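Local coordinates for protein pectate lyase 1 (Juniperus ashei, PDB 1PXZ) that has low pectate lyase activity, cleaving pectate eliminatively with calcium as cofactor, and is a major cedar pollen allergen, at residues L68-S73 and K90-R95; I117-H122 and W162-S167. All blocks are in the same frame, centred on the assembly; numbering follows the deposited sequence.

Contact 1 (L68-S73 and K90-R95); sequences LWIIFS and KTIDGR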
loop_
_atom_site.group_PDB
_atom_site.type_symbol
_atom_site.label_atom_id
_atom_site.label_comp_id
_atom_site.label_asym_id
_atom_site.label_seq_id
_atom_site.Cartn_x
_atom_site.Cartn_y
_atom_site.Cartn_z
ATOM N N LEU A 68 19.972 -2.040 -2.705
ATOM C CA LEU A 68 20.335 -0.736 -2.158
ATOM C C LEU A 68 19.279 -0.269 -1.153
ATOM O O LEU A 68 18.099 -0.534 -1.402
ATOM C CB LEU A 68 20.421 0.344 -3.245
ATOM C CG LEU A 68 21.590 0.255 -4.225
ATOM C CD1 LEU A 68 21.466 1.397 -5.233
ATOM C CD2 LEU A 68 22.918 0.278 -3.483
ATOM N N TRP A 69 19.749 0.409 -0.121
ATOM C CA TRP A 69 18.853 1.005 0.868
ATOM C C TRP A 69 18.922 2.507 0.629
ATOM O O TRP A 69 19.920 3.124 1.036
ATOM C CB TRP A 69 19.260 0.566 2.276
ATOM C CG TRP A 69 18.227 0.867 3.323
ATOM C CD1 TRP A 69 17.911 2.079 3.844
ATOM C CD2 TRP A 69 17.367 -0.083 3.978
ATOM N NE1 TRP A 69 16.912 1.953 4.783
ATOM C CE2 TRP A 69 16.565 0.640 4.876
ATOM C CE3 TRP A 69 17.211 -1.468 3.873
ATOM C CZ2 TRP A 69 15.602 0.037 5.692
ATOM C CZ3 TRP A 69 16.251 -2.074 4.680
ATOM C CH2 TRP A 69 15.474 -1.318 5.559
ATOM N N ILE A 70 17.897 3.032 -0.031
ATOM C CA ILE A 70 17.944 4.435 -0.461
ATOM C C ILE A 70 17.411 5.398 0.592
ATOM O O ILE A 70 16.322 5.225 1.147
ATOM C CB ILE A 70 17.190 4.577 -1.795
ATOM C CG1 ILE A 70 17.814 3.707 -2.890
ATOM C CG2 ILE A 70 17.069 6.029 -2.230
ATOM C CD1 ILE A 70 16.855 3.396 -4.035
ATOM N N ILE A 71 18.240 6.412 0.871
ATOM C CA ILE A 71 17.905 7.451 1.854
ATOM C C ILE A 71 18.134 8.835 1.235
ATOM O O ILE A 71 18.641 8.936 0.122
ATOM C CB ILE A 71 18.765 7.354 3.112
ATOM C CG1 ILE A 71 20.265 7.476 2.788
ATOM C CG2 ILE A 71 18.508 6.060 3.872
ATOM C CD1 ILE A 71 21.121 7.690 4.017
ATOM N N PHE A 72 17.755 9.898 1.926
ATOM C CA PHE A 72 17.775 11.224 1.281
ATOM C C PHE A 72 18.605 12.209 2.097
ATOM O O PHE A 72 18.446 12.247 3.314
ATOM C CB PHE A 72 16.340 11.708 1.095
ATOM C CG PHE A 72 15.500 10.839 0.165
ATOM C CD1 PHE A 72 14.928 9.667 0.642
ATOM C CD2 PHE A 72 15.272 11.176 -1.150
ATOM C CE1 PHE A 72 14.161 8.849 -0.187
ATOM C CE2 PHE A 72 14.515 10.372 -1.984
ATOM C CZ PHE A 72 13.935 9.201 -1.506
ATOM N N SER A 73 19.479 12.973 1.447
ATOM C CA SER A 73 20.422 13.849 2.139
ATOM C C SER A 73 19.768 15.098 2.694
ATOM O O SER A 73 20.296 15.840 3.530
ATOM C CB SER A 73 21.543 14.252 1.165
ATOM O OG SER A 73 21.000 15.188 0.234
ATOM N N LYS A 90 15.116 -3.346 -3.187
ATOM C CA LYS A 90 15.336 -1.930 -2.930
ATOM C C LYS A 90 14.508 -1.520 -1.709
ATOM O O LYS A 90 13.405 -2.054 -1.594
ATOM C CB LYS A 90 14.892 -1.042 -4.092
ATOM C CG LYS A 90 15.663 -1.200 -5.395
ATOM C CD LYS A 90 17.115 -0.794 -5.221
ATOM C CE LYS A 90 17.911 -1.082 -6.493
ATOM N NZ LYS A 90 18.112 -2.568 -6.613
ATOM N N THR A 91 15.014 -0.618 -0.891
ATOM C CA THR A 91 14.227 0.116 0.096
ATOM C C THR A 91 14.299 1.588 -0.295
ATOM O O THR A 91 15.402 2.057 -0.592
ATOM C CB THR A 91 14.744 -0.063 1.527
ATOM O OG1 THR A 91 14.585 -1.457 1.846
ATOM C CG2 THR A 91 13.939 0.768 2.514
ATOM N N ILE A 92 13.155 2.250 -0.330
ATOM C CA ILE A 92 13.228 3.737 -0.394
ATOM C C ILE A 92 12.754 4.193 0.972
ATOM O O ILE A 92 11.603 3.947 1.327
ATOM C CB ILE A 92 12.434 4.269 -1.578
ATOM C CG1 ILE A 92 12.837 3.545 -2.882
ATOM C CG2 ILE A 92 12.551 5.783 -1.688
ATOM C CD1 ILE A 92 12.121 4.094 -4.113
ATOM N N ASP A 93 13.643 4.796 1.744
ATOM C CA ASP A 93 13.424 5.084 3.159
ATOM C C ASP A 93 13.440 6.589 3.396
ATOM O O ASP A 93 14.519 7.198 3.378
ATOM C CB ASP A 93 14.495 4.327 3.959
ATOM C CG ASP A 93 14.614 4.636 5.429
ATOM O OD1 ASP A 93 13.761 5.314 6.042
ATOM O OD2 ASP A 93 15.609 4.213 6.077
ATOM N N GLY A 94 12.287 7.214 3.633
ATOM C CA GLY A 94 12.194 8.645 3.889
ATOM C C GLY A 94 12.415 9.125 5.302
ATOM O O GLY A 94 12.210 10.298 5.636
ATOM N N ARG A 95 12.813 8.249 6.232
ATOM C CA ARG A 95 13.039 8.682 7.600
ATOM C C ARG A 95 14.204 9.672 7.630
ATOM O O ARG A 95 15.213 9.378 6.996
ATOM C CB ARG A 95 13.359 7.516 8.552
ATOM C CG ARG A 95 12.083 6.663 8.796
ATOM C CD ARG A 95 12.482 5.402 9.564
ATOM N NE ARG A 95 13.423 4.575 8.801
ATOM C CZ ARG A 95 13.928 3.421 9.229
ATOM N NH1 ARG A 95 13.579 2.955 10.430
ATOM N NH2 ARG A 95 14.783 2.735 8.475
HETATM O O HOH W 1 15.923 9.357 4.135
#

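Contact 2 (I117-H122 and W162-S167); sequences ILHSLH and WIDHNS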
loop_
_atom_site.group_PDB
_atom_site.type_symbol
_atom_site.label_atom_id
_atom_site.label_comp_id
_atom_site.label_asym_id
_atom_site.label_seq_id
_atom_site.Cartn_x
_atom_site.Cartn_y
_atom_site.Cartn_z
ATOM N N ILE A 117 10.627 -2.369 -0.353
ATOM C CA ILE A 117 10.079 -1.660 0.785
ATOM C C ILE A 117 9.970 -0.166 0.453
ATOM O O ILE A 117 10.958 0.462 0.078
ATOM C CB ILE A 117 10.924 -1.826 2.059
ATOM C CG1 ILE A 117 11.018 -3.295 2.530
ATOM C CG2 ILE A 117 10.423 -0.944 3.186
ATOM C CD1 ILE A 117 12.031 -3.467 3.652
ATOM N N LEU A 118 8.766 0.384 0.596
ATOM C CA LEU A 118 8.595 1.828 0.399
ATOM C C LEU A 118 8.153 2.379 1.746
ATOM O O LEU A 118 7.089 1.982 2.205
ATOM C CB LEU A 118 7.582 2.159 -0.672
ATOM C CG LEU A 118 7.855 1.589 -2.067
ATOM C CD1 LEU A 118 6.665 1.823 -2.975
ATOM C CD2 LEU A 118 9.127 2.207 -2.661
ATOM N N HIS A 119 8.955 3.246 2.346
ATOM C CA HIS A 119 8.673 3.635 3.710
ATOM C C HIS A 119 8.924 5.122 3.969
ATOM O O HIS A 119 9.961 5.646 3.564
ATOM C CB HIS A 119 9.573 2.796 4.603
ATOM C CG HIS A 119 9.651 3.159 6.043
ATOM N ND1 HIS A 119 8.749 2.681 6.977
ATOM C CD2 HIS A 119 10.541 3.918 6.729
ATOM C CE1 HIS A 119 9.078 3.160 8.181
ATOM N NE2 HIS A 119 10.158 3.917 8.052
ATOM N N SER A 120 7.982 5.723 4.655
ATOM C CA SER A 120 8.028 7.089 5.174
ATOM C C SER A 120 8.229 8.148 4.096
ATOM O O SER A 120 8.985 9.121 4.259
ATOM C CB SER A 120 9.097 7.161 6.270
ATOM O OG SER A 120 8.926 8.323 7.060
ATOM N N LEU A 121 7.485 7.967 3.014
ATOM C CA LEU A 121 7.418 8.928 1.925
ATOM C C LEU A 121 6.092 9.683 1.918
ATOM O O LEU A 121 5.022 9.164 2.251
ATOM C CB LEU A 121 7.550 8.245 0.561
ATOM C CG LEU A 121 8.749 7.317 0.379
ATOM C CD1 LEU A 121 8.662 6.554 -0.934
ATOM C CD2 LEU A 121 10.030 8.151 0.502
ATOM N N HIS A 122 6.178 10.943 1.481
ATOM C CA HIS A 122 4.938 11.645 1.139
ATOM C C HIS A 122 4.694 11.500 -0.360
ATOM O O HIS A 122 5.614 11.840 -1.129
ATOM C CB HIS A 122 5.030 13.124 1.445
ATOM C CG HIS A 122 5.378 13.513 2.840
ATOM N ND1 HIS A 122 4.387 13.918 3.722
ATOM C CD2 HIS A 122 6.556 13.596 3.505
ATOM C CE1 HIS A 122 4.951 14.222 4.881
ATOM N NE2 HIS A 122 6.258 14.037 4.782
ATOM N N TRP A 162 6.366 -4.295 0.640
ATOM C CA TRP A 162 5.877 -3.742 1.902
ATOM C C TRP A 162 5.757 -2.226 1.722
ATOM O O TRP A 162 6.777 -1.589 1.468
ATOM C CB TRP A 162 6.833 -4.107 3.019
ATOM C CG TRP A 162 6.447 -3.729 4.411
ATOM C CD1 TRP A 162 5.188 -3.439 4.889
ATOM C CD2 TRP A 162 7.340 -3.607 5.518
ATOM N NE1 TRP A 162 5.275 -3.141 6.239
ATOM C CE2 TRP A 162 6.585 -3.236 6.642
ATOM C CE3 TRP A 162 8.734 -3.778 5.638
ATOM C CZ2 TRP A 162 7.171 -3.033 7.891
ATOM C CZ3 TRP A 162 9.305 -3.573 6.890
ATOM C CH2 TRP A 162 8.538 -3.207 7.994
ATOM N N ILE A 163 4.536 -1.740 1.843
ATOM C CA ILE A 163 4.290 -0.287 1.749
ATOM C C ILE A 163 3.937 0.211 3.142
ATOM O O ILE A 163 2.847 -0.126 3.619
ATOM C CB ILE A 163 3.194 -0.054 0.713
ATOM C CG1 ILE A 163 3.605 -0.602 -0.677
ATOM C CG2 ILE A 163 2.766 1.406 0.612
ATOM C CD1 ILE A 163 2.362 -0.658 -1.551
ATOM N N ASP A 164 4.826 0.971 3.786
ATOM C CA ASP A 164 4.717 1.222 5.217
ATOM C C ASP A 164 4.977 2.668 5.610
ATOM O O ASP A 164 5.980 3.247 5.169
ATOM C CB ASP A 164 5.748 0.329 5.934
ATOM C CG ASP A 164 5.691 0.382 7.437
ATOM O OD1 ASP A 164 4.695 -0.050 8.068
ATOM O OD2 ASP A 164 6.680 0.879 8.009
ATOM N N HIS A 165 4.099 3.212 6.457
ATOM C CA HIS A 165 4.276 4.558 6.984
ATOM C C HIS A 165 4.423 5.611 5.892
ATOM O O HIS A 165 5.192 6.563 6.086
ATOM C CB HIS A 165 5.508 4.582 7.906
ATOM C CG HIS A 165 5.204 4.217 9.341
ATOM N ND1 HIS A 165 4.428 4.995 10.162
ATOM C CD2 HIS A 165 5.566 3.155 10.097
ATOM C CE1 HIS A 165 4.327 4.441 11.366
ATOM N NE2 HIS A 165 5.016 3.303 11.359
ATOM N N ASN A 166 3.705 5.504 4.783
ATOM C CA ASN A 166 3.673 6.619 3.832
ATOM C C ASN A 166 2.466 7.501 4.050
ATOM O O ASN A 166 1.457 7.037 4.568
ATOM C CB ASN A 166 3.635 6.079 2.403
ATOM C CG ASN A 166 4.852 5.171 2.230
ATOM O OD1 ASN A 166 5.969 5.690 2.204
ATOM N ND2 ASN A 166 4.635 3.877 2.153
ATOM N N SER A 167 2.565 8.748 3.601
ATOM C CA SER A 167 1.442 9.686 3.577
ATOM C C SER A 167 0.989 9.900 2.142
ATOM O O SER A 167 1.726 10.470 1.335
ATOM C CB SER A 167 1.892 10.999 4.231
ATOM O OG SER A 167 1.985 10.781 5.633
#

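Contact 1 (L68-S73 and K90-R95)
Strands 68-72 and 90-93 are parallel neighbours in the beta-helix, and Trp-69 lies beside Thr-91 on the outer side of the helix, with Thr-91 over one face of its indole. The indole is laid alongside Thr-91 by a first torsion of -167°, with CG opposite the backbone N. The Thr-91 methyl CG2 sits over the six-membered ring, 3.7 Å from its centroid, in a CH-pi contact. Thr-91 OG1 lies over the same ring but bonds to the backbone N of Gly-35. The indole NE1 reaches past Thr-91 to Asp-93 OD2, at 2.9 Å and a nearly straight 172°. This bond runs in the ring plane and meets OD2 on its anti side. The ring and carboxylate planes stand 85° apart.

Arg-95 grips the same carboxylate side-on. Its NE bonds Asp-93 OD1 at 2.9 Å, and its NH2 bonds Asp-93 OD2 at 2.9 Å. The backbone N of Arg-95 also donates to Asp-93 OD1, at 3.1 Å, which makes an Asx turn where the strand ends. Arg-18 adds a salt bridge to OD2. These positive partners would favour the charged form of Asp-93.

As in other parallel beta-helices, the two strands belong to successive coils and are joined by backbone bonds. Leu-68 O accepts from Thr-91 N at 3.1 Å. Ile-70 bonds through both its N and its O: the N donates to Thr-91 O, and the O accepts from Asp-93 N at 2.8 Å. Beyond the paired residues a water takes over, linking Phe-72 N to the carbonyls of Asp-93 and Arg-95.

Ile-70 and Ile-92 face the interior side by side. The Phe-72 ring turns its edge to Ile-92, with CZ 3.7 Å from CG2. Leu-58 of helix 58-63 packs against both Ile-70 and Phe-72.

Contact 2 (I117-H122 and W162-S167)
Leu-118 and Trp-162 start the backbone bonding between these two parallel segments, with Leu-118 N 2.9 Å from Trp-162 O. Leu-118 O then accepts from Asp-164 N at 2.9 Å. Asp-164 O receives the more distant Ser-120 N. Pairing continues beyond the bend, where Ser-167 N bonds Leu-121 O at 2.8 Å. At the bend itself the CA of Ser-120 makes a CA-H...O contact with His-165 O.

The side-chain amide of Asn-166 bonds to backbone on both of its ends. Its ND2 is a second donor to Leu-118 O, 3.1 Å away, and comes from above the carbonyl plane. Its OD1 receives Leu-121 N at 2.9 Å, in the carbonyl plane and on a lone pair. With CG beside its own backbone N (chi1 -56°), the amide reaches across to the preceding coil. The two bonds fix its rotation and satisfy buried polar groups. Ser-120 and His-165 both adopt the left-handed helical conformation, so the chain turns sharply at matching points in both coils. This arrangement resembles the short asparagine-bearing turn between strands of the pectate lyase beta-helix. Asn-190 of the next coil touches Asn-166.

The polar side-chain pair is His-119 with Asp-164. His-119 ND1 bonds Asp-164 OD2 at 2.9 Å, on the anti side of the carboxylate. Ring and carboxylate are nearly coplanar, 12° apart, but the bond is bent to 134°. Ser-188 and Asn-189 hold the other oxygen, OD1. The His-165 ring lies rim to rim with that of His-119, neither over the other's face.

Apolar contact is made by Ile-117, whose CD1 meets the Trp-162 ring at its edge, 3.9 Å from CE3. On the inner side, Leu-118 and Ile-163 both pack on Ile-153 of strand 153-156.

In the fold
From the N terminus, contact 1 comes first: it brings 90-95 back beside 68-73 after one coil, with 16 residues between the segments. Contact 2 follows in series, neither crossing nor enclosing it. Its loop of 39 residues is longer and carries the antiparallel pair 132-137 and 141-145, as well as Asp-149, a probable calcium ligand. Strand 90-93 also pairs with strand 114-119, so segment 90-95 of contact 1 and segment 117-122 of contact 2 are on neighbouring coils, and the contact centres are about 10 Å apart. Contact 1 lies toward the N-terminal end of the beta-helix, beside strand 39-43. Contact 2 lies nearer the middle and continues to strand 185-195.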